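Local coordinates for Wnt inhibitor of Dorsal protein (PDB 4KRR) that probably binds frizzled receptors as a secreted Wnt ligand of Drosophila, here represented by its N-terminal domain and linker, at residues A[116-121]-A[193-198]. Numbering follows the deposited sequence.
Sequences GHNRRV and SLVFMQ
A chi1 of 172° turns the His117 ring away from its own backbone N, while the Asn118 amide sits beside its backbone N, opposite the carbonyl carbon; both side chains thus leave helix 113-127 for the backbone of residues 193-195. The Asn118 amide makes paired hydrogen bonds to Val195: Val195 N donates to OD1 of Asn118 at 2.8 Å, in the carbonyl plane on a lone pair, while ND2 of Asn118 donates to Val195 O at 2.9 Å. That second bond is nearly straight (174°) and lies in the amide plane, so the pair fixes the flip of the amide. Cutting Asn118 back to alanine would probably strand Val195 N and O without these mates in a buried interface. NE2 of His117 donates to Ser193 O at 2.9 Å (N-H...O 143°), somewhat tilted from the ring plane, and CG2 of Val195 meets CD2 of His117 obliquely at 3.6 Å. CG1 of Val121 packs against CD2 of Leu194 at 3.7 Å, and Met168 of helix 158-170 touches both residues. Leu194 and Phe196 bond to Ile173 and Leu175 in a parallel strand pair; on Val195 the amide serves much as a neighbouring strand would, docking extended chain on a helix of the Wnt N-terminal domain.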
ATOM      1  N   GLY A 116      13.566   3.429  -1.073  1.00 39.14           N
ATOM      2  CA  GLY A 116      13.757   1.991  -1.047  1.00 36.42           C
ATOM      3  C   GLY A 116      13.333   1.372   0.271  1.00 41.44           C
ATOM      4  O   GLY A 116      12.674   0.332   0.297  1.00 37.47           O
ATOM      5  N   HIS A 117      13.707   2.018   1.370  1.00 36.29           N
ATOM      6  CA  HIS A 117      13.373   1.515   2.695  1.00 42.43           C
ATOM      7  C   HIS A 117      11.869   1.514   2.918  1.00 31.22           C
ATOM      8  O   HIS A 117      11.314   0.557   3.459  1.00 34.17           O
ATOM      9  CB  HIS A 117      14.048   2.352   3.779  1.00 40.28           C
ATOM     10  CG  HIS A 117      13.599   2.013   5.165  1.00 42.52           C
ATOM     11  ND1 HIS A 117      14.040   0.895   5.838  1.00 42.42           N
ATOM     12  CD2 HIS A 117      12.734   2.639   6.000  1.00 35.72           C
ATOM     13  CE1 HIS A 117      13.473   0.848   7.031  1.00 45.61           C
ATOM     14  NE2 HIS A 117      12.678   1.895   7.155  1.00 38.87           N
ATOM     15  N   ASN A 118      11.215   2.591   2.497  1.00 27.71           N
ATOM     16  CA  ASN A 118       9.781   2.743   2.717  1.00 37.47           C
ATOM     17  C   ASN A 118       8.957   1.739   1.922  1.00 39.88           C
ATOM     18  O   ASN A 118       7.907   1.294   2.375  1.00 32.80           O
ATOM     19  CB  ASN A 118       9.331   4.174   2.412  1.00 25.26           C
ATOM     20  CG  ASN A 118       9.847   5.174   3.431  1.00 34.65           C
ATOM     21  OD1 ASN A 118      10.172   4.810   4.563  1.00 31.48           O
ATOM     22  ND2 ASN A 118       9.923   6.440   3.037  1.00 27.34           N
ATOM     23  N   ARG A 119       9.433   1.378   0.735  1.00 35.01           N
ATOM     24  CA  ARG A 119       8.745   0.365  -0.052  1.00 46.33           C
ATOM     25  C   ARG A 119       8.817  -0.990   0.647  1.00 42.92           C
ATOM     26  O   ARG A 119       7.860  -1.764   0.619  1.00 38.46           O
ATOM     27  CB  ARG A 119       9.315   0.290  -1.468  1.00 45.04           C
ATOM     28  CG  ARG A 119       9.115   1.568  -2.260  1.00 59.22           C
ATOM     29  CD  ARG A 119       9.575   1.414  -3.693  1.00 66.28           C
ATOM     30  NE  ARG A 119       9.561   2.688  -4.404  1.00 72.88           N
ATOM     31  CZ  ARG A 119       9.903   2.832  -5.679  1.00 75.62           C
ATOM     32  NH1 ARG A 119      10.283   1.776  -6.382  1.00 81.21           N
ATOM     33  NH2 ARG A 119       9.867   4.027  -6.252  1.00 78.42           N
ATOM     34  N   ARG A 120       9.952  -1.264   1.287  1.00 36.98           N
ATOM     35  CA  ARG A 120      10.090  -2.462   2.109  1.00 35.81           C
ATOM     36  C   ARG A 120       9.151  -2.414   3.314  1.00 38.47           C
ATOM     37  O   ARG A 120       8.587  -3.434   3.708  1.00 35.69           O
ATOM     38  CB  ARG A 120      11.538  -2.642   2.576  1.00 36.42           C
ATOM     39  CG  ARG A 120      12.485  -3.117   1.485  1.00 47.81           C
ATOM     40  CD  ARG A 120      13.932  -3.127   1.961  1.00 54.66           C
ATOM     41  NE  ARG A 120      14.104  -3.895   3.191  1.00 59.61           N
ATOM     42  CZ  ARG A 120      14.313  -5.207   3.232  1.00 77.43           C
ATOM     43  NH1 ARG A 120      14.373  -5.908   2.108  1.00 86.85           N
ATOM     44  NH2 ARG A 120      14.460  -5.821   4.398  1.00 83.85           N
ATOM     45  N   VAL A 121       8.988  -1.227   3.893  1.00 38.90           N
ATOM     46  CA  VAL A 121       8.097  -1.050   5.038  1.00 38.96           C
ATOM     47  C   VAL A 121       6.653  -1.350   4.646  1.00 28.69           C
ATOM     48  O   VAL A 121       5.955  -2.090   5.334  1.00 33.81           O
ATOM     49  CB  VAL A 121       8.182   0.381   5.610  1.00 41.37           C
ATOM     50  CG1 VAL A 121       7.118   0.596   6.686  1.00 29.62           C
ATOM     51  CG2 VAL A 121       9.573   0.650   6.165  1.00 38.36           C
ATOM     52  N   SER A 193       8.993   1.087  10.488  1.00 40.37           N
ATOM     53  CA  SER A 193       9.130   2.537  10.580  1.00 37.59           C
ATOM     54  C   SER A 193       9.382   3.159   9.212  1.00 42.43           C
ATOM     55  O   SER A 193      10.334   2.796   8.520  1.00 40.32           O
ATOM     56  CB  SER A 193      10.264   2.917  11.536  1.00 39.11           C
ATOM     57  OG  SER A 193       9.986   2.499  12.861  1.00 53.24           O
ATOM     58  N   LEU A 194       8.523   4.094   8.823  1.00 33.33           N
ATOM     59  CA  LEU A 194       8.749   4.883   7.621  1.00 37.91           C
ATOM     60  C   LEU A 194       9.797   5.944   7.921  1.00 43.09           C
ATOM     61  O   LEU A 194       9.933   6.386   9.063  1.00 36.85           O
ATOM     62  CB  LEU A 194       7.452   5.552   7.164  1.00 37.24           C
ATOM     63  CG  LEU A 194       6.319   4.645   6.682  1.00 40.05           C
ATOM     64  CD1 LEU A 194       5.025   5.441   6.545  1.00 29.20           C
ATOM     65  CD2 LEU A 194       6.689   3.992   5.359  1.00 40.21           C
ATOM     66  N   VAL A 195      10.540   6.353   6.899  1.00 34.94           N
ATOM     67  CA  VAL A 195      11.547   7.390   7.075  1.00 36.62           C
ATOM     68  C   VAL A 195      11.351   8.531   6.086  1.00 31.16           C
ATOM     69  O   VAL A 195      10.868   8.325   4.974  1.00 35.49           O
ATOM     70  CB  VAL A 195      12.985   6.829   6.938  1.00 34.03           C
ATOM     71  CG1 VAL A 195      13.268   5.811   8.035  1.00 28.95           C
ATOM     72  CG2 VAL A 195      13.200   6.218   5.560  1.00 29.16           C
ATOM     73  N   PHE A 196      11.713   9.737   6.510  1.00 29.98           N
ATOM     74  CA  PHE A 196      11.729  10.893   5.623  1.00 32.25           C
ATOM     75  C   PHE A 196      12.973  11.719   5.914  1.00 36.17           C
ATOM     76  O   PHE A 196      13.674  11.467   6.895  1.00 36.01           O
ATOM     77  CB  PHE A 196      10.454  11.736   5.766  1.00 25.17           C
ATOM     78  CG  PHE A 196      10.299  12.399   7.106  1.00 31.87           C
ATOM     79  CD1 PHE A 196       9.822  11.686   8.196  1.00 28.54           C
ATOM     80  CD2 PHE A 196      10.600  13.741   7.269  1.00 39.12           C
ATOM     81  CE1 PHE A 196       9.672  12.296   9.426  1.00 33.25           C
ATOM     82  CE2 PHE A 196      10.449  14.357   8.496  1.00 38.80           C
ATOM     83  CZ  PHE A 196       9.984  13.635   9.574  1.00 38.41           C
ATOM     84  N   MET A 197      13.246  12.702   5.062  1.00 36.32           N
ATOM     85  CA  MET A 197      14.493  13.455   5.156  1.00 44.41           C
ATOM     86  C   MET A 197      14.272  14.956   5.323  1.00 51.27           C
ATOM     87  O   MET A 197      14.958  15.607   6.109  1.00 63.79           O
ATOM     88  CB  MET A 197      15.362  13.177   3.927  1.00 38.52           C
ATOM     89  CG  MET A 197      15.773  11.712   3.795  1.00 41.94           C
ATOM     90  SD  MET A 197      16.393  11.259   2.164  1.00 55.38           S
ATOM     91  CE  MET A 197      17.749  12.415   1.974  1.00 65.70           C
ATOM     92  N   GLN A 198      13.307  15.499   4.590  1.00 42.85           N
ATOM     93  CA  GLN A 198      13.102  16.941   4.559  1.00 39.07           C
ATOM     94  C   GLN A 198      11.991  17.394   5.499  1.00 47.18           C
ATOM     95  O   GLN A 198      11.028  16.666   5.737  1.00 43.55           O
ATOM     96  CB  GLN A 198      12.781  17.396   3.134  1.00 38.36           C
ATOM     97  CG  GLN A 198      12.784  18.904   2.938  1.00 60.04           C
ATOM     98  CD  GLN A 198      14.178  19.459   2.739  1.00 81.16           C
ATOM     99  OE1 GLN A 198      14.407  20.661   2.871  1.00100.17           O
ATOM    100  NE2 GLN A 198      15.120  18.582   2.408  1.00 80.22           N
TER